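Local coordinates for protein endoglucanase A (Clostridium acetobutylicum, PDB 3IK2) that probably hydrolyses internal beta-1,4-glucosidic bonds of cellulose and related beta-glucans as a family 44 endoglucanase, at residues A[60-65]-A[115-120]; A[181-186]-A[234-239]; A[308-313]-A[329-334]; A[352-357]-A[385-390]. All blocks are in the same frame, centred on the assembly; numbering follows the deposited sequence.

Contact 1. Residues A[60-65]-A[115-120]; sequences NESDNY and GPLANT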
loop_
_atom_site.group_PDB
_atom_site.type_symbol
_atom_site.label_atom_id
_atom_site.label_comp_id
_atom_site.label_asym_id
_atom_site.label_seq_id
_atom_site.Cartn_x
_atom_site.Cartn_y
_atom_site.Cartn_z
ATOM N N ASN A 60 -2.576 -25.098 -6.062
ATOM C CA ASN A 60 -1.142 -25.314 -5.944
ATOM C C ASN A 60 -0.560 -25.446 -7.330
ATOM O O ASN A 60 0.277 -26.299 -7.562
ATOM C CB ASN A 60 -0.878 -26.580 -5.148
ATOM C CG ASN A 60 -1.097 -26.395 -3.676
ATOM O OD1 ASN A 60 -0.777 -25.351 -3.125
ATOM N ND2 ASN A 60 -1.621 -27.429 -3.011
ATOM N N GLU A 61 -1.035 -24.613 -8.255
ATOM C CA GLU A 61 -0.630 -24.724 -9.665
ATOM C C GLU A 61 0.694 -24.018 -9.989
ATOM O O GLU A 61 0.878 -22.808 -9.699
ATOM C CB GLU A 61 -1.742 -24.204 -10.569
ATOM C CG GLU A 61 -1.460 -24.360 -12.052
ATOM C CD GLU A 61 -2.592 -23.831 -12.888
ATOM O OE1 GLU A 61 -3.579 -24.568 -13.031
ATOM O OE2 GLU A 61 -2.497 -22.675 -13.373
ATOM N N SER A 62 1.597 -24.789 -10.591
ATOM C CA SER A 62 2.864 -24.274 -11.090
ATOM C C SER A 62 2.716 -23.991 -12.577
ATOM O O SER A 62 2.331 -24.872 -13.361
ATOM C CB SER A 62 3.982 -25.282 -10.860
ATOM O OG SER A 62 4.439 -25.205 -9.531
ATOM N N ASP A 63 3.031 -22.760 -12.964
ATOM C CA ASP A 63 2.648 -22.302 -14.278
ATOM C C ASP A 63 3.367 -21.008 -14.695
ATOM O O ASP A 63 4.240 -20.476 -13.979
ATOM C CB ASP A 63 1.111 -22.133 -14.343
ATOM C CG ASP A 63 0.605 -21.099 -13.354
ATOM O OD1 ASP A 63 1.416 -20.231 -12.950
ATOM O OD2 ASP A 63 -0.585 -21.149 -12.972
ATOM N N ASN A 64 2.974 -20.503 -15.853
ATOM C CA ASN A 64 3.576 -19.308 -16.428
ATOM C C ASN A 64 2.748 -18.045 -16.111
ATOM O O ASN A 64 2.842 -17.058 -16.823
ATOM C CB ASN A 64 3.679 -19.466 -17.953
ATOM C CG ASN A 64 2.288 -19.501 -18.639
ATOM O OD1 ASN A 64 1.249 -19.466 -17.981
ATOM N ND2 ASN A 64 2.283 -19.561 -19.958
ATOM N N TYR A 65 1.958 -18.082 -15.042
ATOM C CA TYR A 65 1.005 -17.007 -14.731
ATOM C C TYR A 65 1.651 -15.609 -14.709
ATOM O O TYR A 65 1.127 -14.649 -15.284
ATOM C CB TYR A 65 0.291 -17.295 -13.396
ATOM C CG TYR A 65 -0.635 -16.174 -12.943
ATOM C CD1 TYR A 65 -1.894 -16.008 -13.520
ATOM C CD2 TYR A 65 -0.247 -15.284 -11.916
ATOM C CE1 TYR A 65 -2.753 -14.967 -13.105
ATOM C CE2 TYR A 65 -1.075 -14.250 -11.502
ATOM C CZ TYR A 65 -2.326 -14.088 -12.104
ATOM O OH TYR A 65 -3.158 -13.067 -11.689
ATOM N N GLY A 115 1.641 -27.575 -13.689
ATOM C CA GLY A 115 0.225 -27.440 -13.361
ATOM C C GLY A 115 -0.104 -27.703 -11.891
ATOM O O GLY A 115 0.755 -27.537 -11.029
ATOM N N PRO A 116 -1.351 -28.124 -11.595
ATOM C CA PRO A 116 -1.716 -28.387 -10.191
ATOM C C PRO A 116 -0.812 -29.440 -9.563
ATOM O O PRO A 116 -0.617 -30.500 -10.149
ATOM C CB PRO A 116 -3.167 -28.877 -10.270
ATOM C CG PRO A 116 -3.683 -28.388 -11.570
ATOM C CD PRO A 116 -2.485 -28.365 -12.510
ATOM N N LEU A 117 -0.221 -29.123 -8.410
ATOM C CA LEU A 117 0.670 -30.052 -7.717
ATOM C C LEU A 117 -0.101 -30.893 -6.711
ATOM O O LEU A 117 -1.153 -30.473 -6.191
ATOM C CB LEU A 117 1.801 -29.285 -7.029
ATOM C CG LEU A 117 3.112 -28.942 -7.769
ATOM C CD1 LEU A 117 3.142 -29.171 -9.299
ATOM C CD2 LEU A 117 3.577 -27.599 -7.460
ATOM N N ALA A 118 0.411 -32.099 -6.478
ATOM C CA ALA A 118 -0.160 -33.031 -5.504
ATOM C C ALA A 118 0.439 -32.725 -4.146
ATOM O O ALA A 118 1.521 -32.139 -4.053
ATOM C CB ALA A 118 0.139 -34.490 -5.903
ATOM N N ASN A 119 -0.280 -33.125 -3.100
ATOM C CA ASN A 119 0.165 -32.970 -1.713
ATOM C C ASN A 119 1.453 -33.705 -1.449
ATOM O O ASN A 119 2.216 -33.346 -0.567
ATOM C CB ASN A 119 -0.939 -33.417 -0.770
ATOM C CG ASN A 119 -2.123 -32.483 -0.815
ATOM O OD1 ASN A 119 -1.951 -31.284 -1.075
ATOM N ND2 ASN A 119 -3.331 -33.006 -0.581
ATOM N N THR A 120 1.686 -34.724 -2.269
ATOM C CA THR A 120 2.915 -35.478 -2.305
ATOM C C THR A 120 4.119 -34.665 -2.847
ATOM O O THR A 120 5.273 -35.087 -2.660
ATOM C CB THR A 120 2.701 -36.744 -3.172
ATOM O OG1 THR A 120 1.546 -37.437 -2.686
ATOM C CG2 THR A 120 3.866 -37.663 -3.055
HETATM O O HOH W 1 -2.005 -29.921 -3.667
HETATM O O HOH W 2 -2.317 -28.409 -0.172
#

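Contact 2. Residues A[181-186]-A[234-239]; sequences PSLWPS and DFNSSP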
loop_
_atom_site.group_PDB
_atom_site.type_symbol
_atom_site.label_atom_id
_atom_site.label_comp_id
_atom_site.label_asym_id
_atom_site.label_seq_id
_atom_site.Cartn_x
_atom_site.Cartn_y
_atom_site.Cartn_z
ATOM N N PRO A 181 4.209 -13.812 5.572
ATOM C CA PRO A 181 4.955 -14.961 6.085
ATOM C C PRO A 181 4.190 -15.861 7.087
ATOM O O PRO A 181 4.390 -17.089 7.079
ATOM C CB PRO A 181 6.192 -14.314 6.725
ATOM C CG PRO A 181 5.765 -12.938 7.029
ATOM C CD PRO A 181 4.863 -12.537 5.930
ATOM N N SER A 182 3.337 -15.281 7.938
ATOM C CA SER A 182 2.548 -16.098 8.865
ATOM C C SER A 182 1.455 -16.893 8.124
ATOM O O SER A 182 0.872 -17.833 8.674
ATOM C CB SER A 182 1.967 -15.243 10.011
ATOM O OG SER A 182 0.794 -14.531 9.640
ATOM N N LEU A 183 1.189 -16.528 6.861
ATOM C CA LEU A 183 0.286 -17.313 6.043
ATOM C C LEU A 183 1.008 -18.306 5.135
ATOM O O LEU A 183 0.373 -18.974 4.362
ATOM C CB LEU A 183 -0.620 -16.396 5.202
ATOM C CG LEU A 183 -1.622 -15.570 5.990
ATOM C CD1 LEU A 183 -2.637 -14.897 5.027
ATOM C CD2 LEU A 183 -2.312 -16.455 7.020
ATOM N N TRP A 184 2.326 -18.423 5.228
ATOM C CA TRP A 184 3.032 -19.373 4.355
ATOM C C TRP A 184 2.443 -20.779 4.400
ATOM O O TRP A 184 2.288 -21.372 3.356
ATOM C CB TRP A 184 4.528 -19.441 4.653
ATOM C CG TRP A 184 5.321 -18.289 4.129
ATOM C CD1 TRP A 184 4.985 -17.446 3.094
ATOM C CD2 TRP A 184 6.593 -17.850 4.606
ATOM N NE1 TRP A 184 5.960 -16.500 2.914
ATOM C CE2 TRP A 184 6.972 -16.731 3.815
ATOM C CE3 TRP A 184 7.441 -18.274 5.631
ATOM C CZ2 TRP A 184 8.178 -16.038 4.014
ATOM C CZ3 TRP A 184 8.643 -17.560 5.845
ATOM C CH2 TRP A 184 8.989 -16.467 5.041
ATOM N N PRO A 185 2.133 -21.325 5.609
ATOM C CA PRO A 185 1.593 -22.703 5.677
ATOM C C PRO A 185 0.197 -22.893 5.084
ATOM O O PRO A 185 -0.141 -24.007 4.682
ATOM C CB PRO A 185 1.564 -23.006 7.189
ATOM C CG PRO A 185 1.448 -21.664 7.837
ATOM C CD PRO A 185 2.276 -20.735 6.960
ATOM N N SER A 186 -0.627 -21.848 5.055
ATOM C CA SER A 186 -1.971 -22.010 4.508
ATOM C C SER A 186 -2.097 -21.505 3.085
ATOM O O SER A 186 -2.924 -21.999 2.338
ATOM C CB SER A 186 -3.023 -21.386 5.413
ATOM O OG SER A 186 -2.692 -20.064 5.672
ATOM N N ASP A 234 -0.249 -11.418 17.256
ATOM C CA ASP A 234 0.546 -12.519 17.786
ATOM C C ASP A 234 1.142 -13.380 16.675
ATOM O O ASP A 234 1.388 -14.579 16.845
ATOM C CB ASP A 234 -0.279 -13.347 18.793
ATOM C CG ASP A 234 -1.550 -13.946 18.203
ATOM O OD1 ASP A 234 -2.282 -14.611 18.955
ATOM O OD2 ASP A 234 -1.857 -13.764 17.008
ATOM N N PHE A 235 1.427 -12.723 15.545
ATOM C CA PHE A 235 1.950 -13.382 14.328
ATOM C C PHE A 235 1.111 -14.600 13.932
ATOM O O PHE A 235 1.646 -15.678 13.609
ATOM C CB PHE A 235 3.445 -13.691 14.456
ATOM C CG PHE A 235 4.154 -13.895 13.120
ATOM C CD1 PHE A 235 3.987 -12.986 12.068
ATOM C CD2 PHE A 235 4.975 -14.996 12.924
ATOM C CE1 PHE A 235 4.661 -13.159 10.837
ATOM C CE2 PHE A 235 5.635 -15.194 11.691
ATOM C CZ PHE A 235 5.468 -14.281 10.650
ATOM N N ASN A 236 -0.218 -14.400 13.954
ATOM C CA ASN A 236 -1.214 -15.414 13.567
ATOM C C ASN A 236 -1.102 -16.695 14.436
ATOM O O ASN A 236 -0.896 -17.814 13.920
ATOM C CB ASN A 236 -1.071 -15.725 12.064
ATOM C CG ASN A 236 -2.291 -16.435 11.478
ATOM O OD1 ASN A 236 -3.406 -16.253 11.948
ATOM N ND2 ASN A 236 -2.080 -17.221 10.426
ATOM N N SER A 237 -1.213 -16.511 15.753
ATOM C CA SER A 237 -1.015 -17.572 16.744
ATOM C C SER A 237 0.259 -18.391 16.492
ATOM O O SER A 237 0.243 -19.618 16.408
ATOM C CB SER A 237 -2.238 -18.484 16.852
ATOM O OG SER A 237 -3.414 -17.751 16.637
ATOM N N SER A 238 1.370 -17.680 16.370
ATOM C CA SER A 238 2.653 -18.314 16.164
ATOM C C SER A 238 2.982 -19.220 17.354
ATOM O O SER A 238 2.781 -18.815 18.509
ATOM C CB SER A 238 3.713 -17.240 15.967
ATOM O OG SER A 238 4.934 -17.813 15.558
ATOM N N PRO A 239 3.463 -20.463 17.085
ATOM C CA PRO A 239 3.781 -21.379 18.179
ATOM C C PRO A 239 4.816 -20.834 19.173
ATOM O O PRO A 239 4.747 -21.186 20.346
ATOM C CB PRO A 239 4.300 -22.642 17.456
ATOM C CG PRO A 239 4.609 -22.193 16.040
ATOM C CD PRO A 239 3.665 -21.087 15.762
#

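Contact 3. Residues A[308-313]-A[329-334]; sequences RSLWDS and LPLIPK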
loop_
_atom_site.group_PDB
_atom_site.type_symbol
_atom_site.label_atom_id
_atom_site.label_comp_id
_atom_site.label_asym_id
_atom_site.label_seq_id
_atom_site.Cartn_x
_atom_site.Cartn_y
_atom_site.Cartn_z
ATOM N N ARG A 308 -11.740 5.675 8.962
ATOM C CA ARG A 308 -11.578 6.278 10.279
ATOM C C ARG A 308 -10.839 5.338 11.277
ATOM O O ARG A 308 -10.149 5.818 12.173
ATOM C CB ARG A 308 -12.926 6.769 10.841
ATOM C CG ARG A 308 -13.420 8.089 10.211
ATOM C CD ARG A 308 -14.868 8.417 10.534
ATOM N NE ARG A 308 -15.013 8.803 11.931
ATOM C CZ ARG A 308 -16.162 8.883 12.591
ATOM N NH1 ARG A 308 -17.315 8.603 11.983
ATOM N NH2 ARG A 308 -16.145 9.225 13.878
ATOM N N SER A 309 -10.937 4.017 11.105
ATOM C CA SER A 309 -10.188 3.089 11.999
ATOM C C SER A 309 -8.665 3.205 11.881
ATOM O O SER A 309 -7.921 2.694 12.717
ATOM C CB SER A 309 -10.636 1.639 11.810
ATOM O OG SER A 309 -12.004 1.504 12.199
ATOM N N LEU A 310 -8.200 3.864 10.822
ATOM C CA LEU A 310 -6.768 4.110 10.667
ATOM C C LEU A 310 -6.254 5.259 11.557
ATOM O O LEU A 310 -5.091 5.280 11.893
ATOM C CB LEU A 310 -6.458 4.420 9.198
ATOM C CG LEU A 310 -6.684 3.360 8.134
ATOM C CD1 LEU A 310 -6.583 3.972 6.716
ATOM C CD2 LEU A 310 -5.651 2.254 8.341
ATOM N N TRP A 311 -7.108 6.211 11.934
ATOM C CA TRP A 311 -6.606 7.456 12.562
ATOM C C TRP A 311 -7.415 8.034 13.753
ATOM O O TRP A 311 -6.854 8.779 14.532
ATOM C CB TRP A 311 -6.448 8.561 11.499
ATOM C CG TRP A 311 -7.792 9.081 10.972
ATOM C CD1 TRP A 311 -8.472 8.632 9.865
ATOM C CD2 TRP A 311 -8.601 10.125 11.537
ATOM N NE1 TRP A 311 -9.642 9.330 9.710
ATOM C CE2 TRP A 311 -9.748 10.249 10.728
ATOM C CE3 TRP A 311 -8.458 10.981 12.643
ATOM C CZ2 TRP A 311 -10.756 11.204 10.990
ATOM C CZ3 TRP A 311 -9.477 11.916 12.923
ATOM C CH2 TRP A 311 -10.603 12.016 12.098
ATOM N N ASP A 312 -8.700 7.688 13.864
ATOM C CA ASP A 312 -9.707 8.374 14.716
ATOM C C ASP A 312 -10.027 7.572 15.993
ATOM O O ASP A 312 -10.679 6.535 15.931
ATOM C CB ASP A 312 -10.985 8.582 13.866
ATOM C CG ASP A 312 -12.143 9.243 14.620
ATOM O OD1 ASP A 312 -11.944 9.778 15.717
ATOM O OD2 ASP A 312 -13.283 9.219 14.091
ATOM N N SER A 313 -9.597 8.067 17.147
ATOM C CA SER A 313 -9.779 7.366 18.417
ATOM C C SER A 313 -11.220 7.367 18.911
ATOM O O SER A 313 -11.584 6.627 19.819
ATOM C CB SER A 313 -8.839 7.925 19.494
ATOM O OG SER A 313 -9.300 9.176 19.976
ATOM N N LEU A 329 -6.387 -0.012 17.906
ATOM C CA LEU A 329 -7.038 0.977 17.050
ATOM C C LEU A 329 -7.121 2.337 17.785
ATOM O O LEU A 329 -7.287 2.362 18.993
ATOM C CB LEU A 329 -8.424 0.495 16.618
ATOM C CG LEU A 329 -8.485 -0.737 15.698
ATOM C CD1 LEU A 329 -9.972 -1.112 15.302
ATOM C CD2 LEU A 329 -7.589 -0.588 14.441
ATOM N N PRO A 330 -6.977 3.469 17.066
ATOM C CA PRO A 330 -6.822 3.572 15.618
ATOM C C PRO A 330 -5.469 3.041 15.148
ATOM O O PRO A 330 -4.479 3.223 15.831
ATOM C CB PRO A 330 -6.950 5.082 15.369
ATOM C CG PRO A 330 -6.405 5.707 16.626
ATOM C CD PRO A 330 -6.997 4.802 17.697
ATOM N N LEU A 331 -5.436 2.405 13.972
ATOM C CA LEU A 331 -4.228 1.683 13.538
ATOM C C LEU A 331 -2.944 2.514 13.382
ATOM O O LEU A 331 -1.876 2.103 13.884
ATOM C CB LEU A 331 -4.476 0.844 12.255
ATOM C CG LEU A 331 -3.357 -0.134 11.822
ATOM C CD1 LEU A 331 -3.091 -1.264 12.860
ATOM C CD2 LEU A 331 -3.645 -0.721 10.434
ATOM N N ILE A 332 -3.008 3.635 12.660
ATOM C CA ILE A 332 -1.770 4.358 12.391
ATOM C C ILE A 332 -1.108 4.977 13.650
ATOM O O ILE A 332 0.102 4.835 13.815
ATOM C CB ILE A 332 -1.889 5.387 11.202
ATOM C CG1 ILE A 332 -2.168 4.647 9.883
ATOM C CG2 ILE A 332 -0.597 6.252 11.098
ATOM C CD1 ILE A 332 -2.544 5.590 8.685
ATOM N N PRO A 333 -1.888 5.674 14.526
ATOM C CA PRO A 333 -1.284 6.137 15.795
ATOM C C PRO A 333 -0.660 5.018 16.666
ATOM O O PRO A 333 0.364 5.232 17.300
ATOM C CB PRO A 333 -2.471 6.820 16.517
ATOM C CG PRO A 333 -3.314 7.368 15.369
ATOM C CD PRO A 333 -3.267 6.185 14.372
ATOM N N LYS A 334 -1.272 3.842 16.672
ATOM C CA LYS A 334 -0.754 2.675 17.386
ATOM C C LYS A 334 0.544 2.166 16.817
ATOM O O LYS A 334 1.466 1.839 17.546
ATOM C CB LYS A 334 -1.776 1.557 17.328
ATOM C CG LYS A 334 -2.566 1.331 18.633
ATOM C CD LYS A 334 -2.921 2.589 19.365
ATOM C CE LYS A 334 -3.905 3.405 18.527
ATOM N NZ LYS A 334 -4.601 4.440 19.300
HETATM O O HOH W 3 -10.434 3.774 18.561
#

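Contact 4. Residues A[352-357]-A[385-390]; sequences EYNYGG and WECNSD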
loop_
_atom_site.group_PDB
_atom_site.type_symbol
_atom_site.label_atom_id
_atom_site.label_comp_id
_atom_site.label_asym_id
_atom_site.label_seq_id
_atom_site.Cartn_x
_atom_site.Cartn_y
_atom_site.Cartn_z
ATOM N N GLU A 352 -0.623 -3.617 0.540
ATOM C CA GLU A 352 -1.944 -4.032 0.062
ATOM C C GLU A 352 -3.058 -3.475 0.952
ATOM O O GLU A 352 -2.919 -3.433 2.174
ATOM C CB GLU A 352 -2.077 -5.544 -0.009
ATOM C CG GLU A 352 -1.234 -6.213 -1.085
ATOM C CD GLU A 352 -1.354 -7.727 -1.051
ATOM O OE1 GLU A 352 -2.464 -8.213 -0.712
ATOM O OE2 GLU A 352 -0.350 -8.417 -1.379
ATOM N N TYR A 353 -4.144 -3.045 0.313
ATOM C CA TYR A 353 -5.353 -2.562 0.985
ATOM C C TYR A 353 -6.408 -2.486 -0.124
ATOM O O TYR A 353 -6.086 -2.403 -1.306
ATOM C CB TYR A 353 -5.149 -1.181 1.668
ATOM C CG TYR A 353 -4.977 -0.055 0.659
ATOM C CD1 TYR A 353 -6.096 0.665 0.183
ATOM C CD2 TYR A 353 -3.706 0.286 0.161
ATOM C CE1 TYR A 353 -5.952 1.676 -0.771
ATOM C CE2 TYR A 353 -3.558 1.322 -0.801
ATOM C CZ TYR A 353 -4.694 1.993 -1.263
ATOM O OH TYR A 353 -4.560 2.991 -2.196
ATOM N N ASN A 354 -7.666 -2.500 0.262
ATOM C CA ASN A 354 -8.782 -2.360 -0.671
ATOM C C ASN A 354 -9.996 -2.194 0.237
ATOM O O ASN A 354 -10.130 -2.929 1.222
ATOM C CB ASN A 354 -8.892 -3.614 -1.562
ATOM C CG ASN A 354 -10.050 -3.562 -2.546
ATOM O OD1 ASN A 354 -11.201 -3.704 -2.167
ATOM N ND2 ASN A 354 -9.743 -3.420 -3.816
ATOM N N TYR A 355 -10.847 -1.214 -0.103
ATOM C CA TYR A 355 -12.047 -0.846 0.663
ATOM C C TYR A 355 -13.341 -1.385 0.046
ATOM O O TYR A 355 -14.411 -1.158 0.581
ATOM C CB TYR A 355 -12.093 0.688 0.974
ATOM C CG TYR A 355 -11.236 0.976 2.196
ATOM C CD1 TYR A 355 -9.842 1.103 2.087
ATOM C CD2 TYR A 355 -11.808 1.023 3.481
ATOM C CE1 TYR A 355 -9.049 1.299 3.203
ATOM C CE2 TYR A 355 -11.018 1.203 4.614
ATOM C CZ TYR A 355 -9.643 1.326 4.470
ATOM O OH TYR A 355 -8.863 1.498 5.581
ATOM N N GLY A 356 -13.231 -2.115 -1.060
ATOM C CA GLY A 356 -14.392 -2.750 -1.700
ATOM C C GLY A 356 -15.271 -1.766 -2.439
ATOM O O GLY A 356 -14.936 -0.575 -2.509
ATOM N N GLY A 357 -16.399 -2.255 -2.987
ATOM C CA GLY A 357 -17.331 -1.442 -3.790
ATOM C C GLY A 357 -16.687 -0.467 -4.769
ATOM O O GLY A 357 -17.040 0.715 -4.820
ATOM N N TRP A 385 -4.638 -2.932 -3.945
ATOM C CA TRP A 385 -4.751 -4.279 -4.488
ATOM C C TRP A 385 -6.179 -4.463 -5.039
ATOM O O TRP A 385 -7.155 -4.299 -4.303
ATOM C CB TRP A 385 -4.442 -5.385 -3.446
ATOM C CG TRP A 385 -4.425 -6.745 -4.093
ATOM C CD1 TRP A 385 -5.519 -7.539 -4.367
ATOM C CD2 TRP A 385 -3.266 -7.479 -4.580
ATOM N NE1 TRP A 385 -5.111 -8.700 -5.007
ATOM C CE2 TRP A 385 -3.741 -8.690 -5.143
ATOM C CE3 TRP A 385 -1.879 -7.236 -4.576
ATOM C CZ2 TRP A 385 -2.881 -9.640 -5.724
ATOM C CZ3 TRP A 385 -1.016 -8.192 -5.156
ATOM C CH2 TRP A 385 -1.526 -9.373 -5.715
ATOM N N GLU A 386 -6.260 -4.792 -6.330
ATOM C CA GLU A 386 -7.491 -4.993 -7.072
ATOM C C GLU A 386 -8.238 -6.245 -6.629
ATOM O O GLU A 386 -7.671 -7.341 -6.650
ATOM C CB GLU A 386 -7.159 -5.106 -8.568
ATOM C CG GLU A 386 -8.391 -5.332 -9.475
ATOM C CD GLU A 386 -9.479 -4.341 -9.228
ATOM O OE1 GLU A 386 -10.666 -4.741 -9.263
ATOM O OE2 GLU A 386 -9.151 -3.148 -9.011
ATOM N N CYS A 387 -9.502 -6.077 -6.215
ATOM C CA CYS A 387 -10.326 -7.211 -5.787
ATOM C C CYS A 387 -11.618 -7.468 -6.576
ATOM O O CYS A 387 -12.426 -8.297 -6.145
ATOM C CB CYS A 387 -10.666 -7.082 -4.309
ATOM S SG CYS A 387 -9.201 -7.057 -3.263
ATOM N N ASN A 388 -11.833 -6.770 -7.695
ATOM C CA ASN A 388 -13.090 -6.883 -8.416
ATOM C C ASN A 388 -12.954 -6.959 -9.946
ATOM O O ASN A 388 -13.686 -6.282 -10.653
ATOM C CB ASN A 388 -14.020 -5.702 -8.037
ATOM C CG ASN A 388 -15.508 -6.016 -8.266
ATOM O OD1 ASN A 388 -15.916 -7.188 -8.308
ATOM N ND2 ASN A 388 -16.320 -4.962 -8.394
ATOM N N SER A 389 -12.003 -7.752 -10.432
ATOM C CA SER A 389 -11.736 -7.923 -11.872
ATOM C C SER A 389 -11.699 -6.633 -12.673
ATOM O O SER A 389 -12.258 -6.555 -13.782
ATOM C CB SER A 389 -12.730 -8.917 -12.491
ATOM O OG SER A 389 -12.672 -10.149 -11.781
ATOM N N ASP A 390 -11.042 -5.614 -12.097
ATOM C CA ASP A 390 -10.857 -4.297 -12.736
ATOM C C ASP A 390 -12.163 -3.514 -12.934
ATOM O O ASP A 390 -12.221 -2.563 -13.714
ATOM C CB ASP A 390 -10.126 -4.425 -14.079
ATOM C CG ASP A 390 -8.760 -5.067 -13.948
ATOM O OD1 ASP A 390 -8.011 -4.755 -13.003
ATOM O OD2 ASP A 390 -8.434 -5.890 -14.824
#

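Contact 1. Residues A[60-65]-A[115-120]
Gly115 and Ser62 face each other as the hydrogen-bonded pair of a short antiparallel bridge. Gly115 N gives its hydrogen to Ser62 O at 2.8 Å. In return Ser62 N reaches Gly115 O at 2.9 Å, the N-H pointing almost straight at the oxygen (171°). The same oxygen also receives a CA-H...O contact from Glu61. The next pair, Pro116 with Glu61, is non-hydrogen-bonded, and the CA atoms of Pro116 and Glu61 close to 3.9 Å. The Glu61 chain, extended and with CG trans to N (chi1 -176°), lies alongside the proline ring on the same sheet face, its OE1 4.0 Å from Pro116 CD. These pairings make 115-116 an outer strand of a small three-stranded antiparallel sheet. Strand 61-63 is central, since its other edge bonds to 52-53 and the residue after it, Asp63 with Ser52 and Glu61 with Ala54. Beyond the bridge, Leu117 N donates to Asn60 O at 3.0 Å, which carries the pairing one residue past the strand. The branch tip Leu117 CD2 rests 3.3 Å from Ser62 OG, a hydroxyl hydrogen-bonded to Asn53. Leu190, from a nearby loop, touches both Leu117 and Asn60. Direct contact then gives way to water: one molecule accepts from Asn60 ND2 at 2.6 Å and donates to Leu117 O and, at 2.9 Å, to Asn119 OD1, while a second also bridges Asn60 ND2 and Asn119 OD1.

Contact 2. Residues A[181-186]-A[234-239]
Ser182 CB sits over one face of the Phe235 ring, 3.6 Å from its centroid and only 16° off the ring normal, which meets the geometry of a CH-pi contact. The other apolar contact comes at the rim: Pro181 CG lies near the ring plane, 3.9 Å from Phe235 CZ, so face and edge are met by consecutive residues of one 3-10 turn. Phe235 also stacks on Phe251 and touches Val201 of helix 198-215.

Van der Waals contacts extend this packing to Asn236. Ser182 OG approaches Asn236 CB at 3.3 Å, while Leu183 CD2 comes to 3.5 Å from Asn236 ND2, the two side chains crossing at about a right angle.

Polar bonding across the segments is slight. Asn236 ND2 makes a weak hydrogen bond to Ser182 O at 3.5 Å, long although well aligned (166°). Its CG stands anti to the backbone N (chi1 -163°), which carries the amide out toward the turn, and its OD1 is taken by Ser230.

The evidence therefore points to cohesion mainly by van der Waals and CH-pi contact between the turn after barrel strand 174-177 and the loop that follows helix 229-234, where Phe235 leaves the helix with positive phi; the weak amide bond to the Ser182 carbonyl probably contributes little.

Contact 3. Residues A[308-313]-A[329-334]
Leu310 and Leu331 bring their CA atoms to 4.5 Å, close enough for the two backbones to bond directly. Ser309 O accepts from Leu331 N at 2.8 Å (163° at the hydrogen), and Leu310 O accepts from Ile332 N at 2.8 Å. Two successive carbonyls of the helically wound 308-310 thus take the first two N-H groups of helix 331-342. Immediately before that helix, Pro330 follows a cis peptide bond; its CB is directed at the other segment, with Pro330 CB only 3.4 Å from Trp311 C.

The helix lies in the beta-alpha-beta crossover between neighbouring barrel strands 273-278 and 347-353, so the bonds tie its beginning to an earlier loop of the same connection.

Among the side chains, Leu310 CB touches Ile332 CD1 at 4.1 Å, and the branch Leu310 CD2 meets Leu331 CD2 at 4.2 Å. Leu331 and Ile332 both reach Phe350 of the next strand; Val373 of helix 361-376 touches Leu310 and Ile332. Within 308-313, Arg308 holds Asp312 side-on: NE and NH2 both donate to Asp312 OD2, NE at 2.8 Å, in a salt bridge lying near the guanidinium plane. Asp312 OD1 bonds to Thr314.

Contact 4. Residues A[352-357]-A[385-390]
Asn354 and Trp385 form the close-set half of this contact. Trp385 N donates to Tyr353 O at 3.1 Å, and Trp385 O in turn receives Asn354 ND2 at 2.8 Å, a bent bond (141°). Asn354 can reach it because its CG lies anti to the backbone N (chi1 179°), which swings the amide across to segment 385-390. The amide is held at both ends: Asn354 OD1 accepts from Gly356 N at 2.8 Å, an Asx turn, and ND2 also bonds to Glu358, whose carboxylate takes Cys387 N as well.

One residue before Tyr353, Glu352 lies side by side with Trp385. Glu352 CD comes to 3.6 Å from Trp385 CE3, with carboxylate and ring planes inclined by 29°; OE2 of Glu352 is in a salt bridge with Arg36, and its OE1 is hydrogen-bonded to Tyr279. Toward solvent the packing thins. Cys387, an exposed residue, meets the Asn354 amide through SG, 3.7 Å from Asn354 CG, and through CB.

Both segments continue from the C-terminal ends of adjacent parallel barrel strands, 347-353 and 379-384, the rim at which TIM-barrel enzymes carry their active sites. On the barrel's outer side, Tyr353 points away from Trp385 into helix 361-376, meeting Phe374 edge-to-face, while Glu352 keeps its backbone bonding to Trp278 on strand 273-278.

How the contacts relate
The four contacts follow one another along the chain, each closing before the next opens, and all lie on strands or connections of the eight-stranded parallel barrel. Contact 1 joins the connections after barrel strands 34-37 and 99-103 in a small three-stranded antiparallel sheet, its centre about 22 Å from that of contact 2. Contacts 1 and 3 are farthest apart, centres about 40 Å from each other. Contacts 3 and 4 touch, with Leu310 CD1 3.6 Å from Tyr355 OH: contact 3 packs the helix leading into strand 347-353, and contact 4, which alone has a segment on a barrel strand, lies at the C-terminal strand ends where TIM-barrel enzymes carry their active sites. The nine-stranded sheet contains none of them.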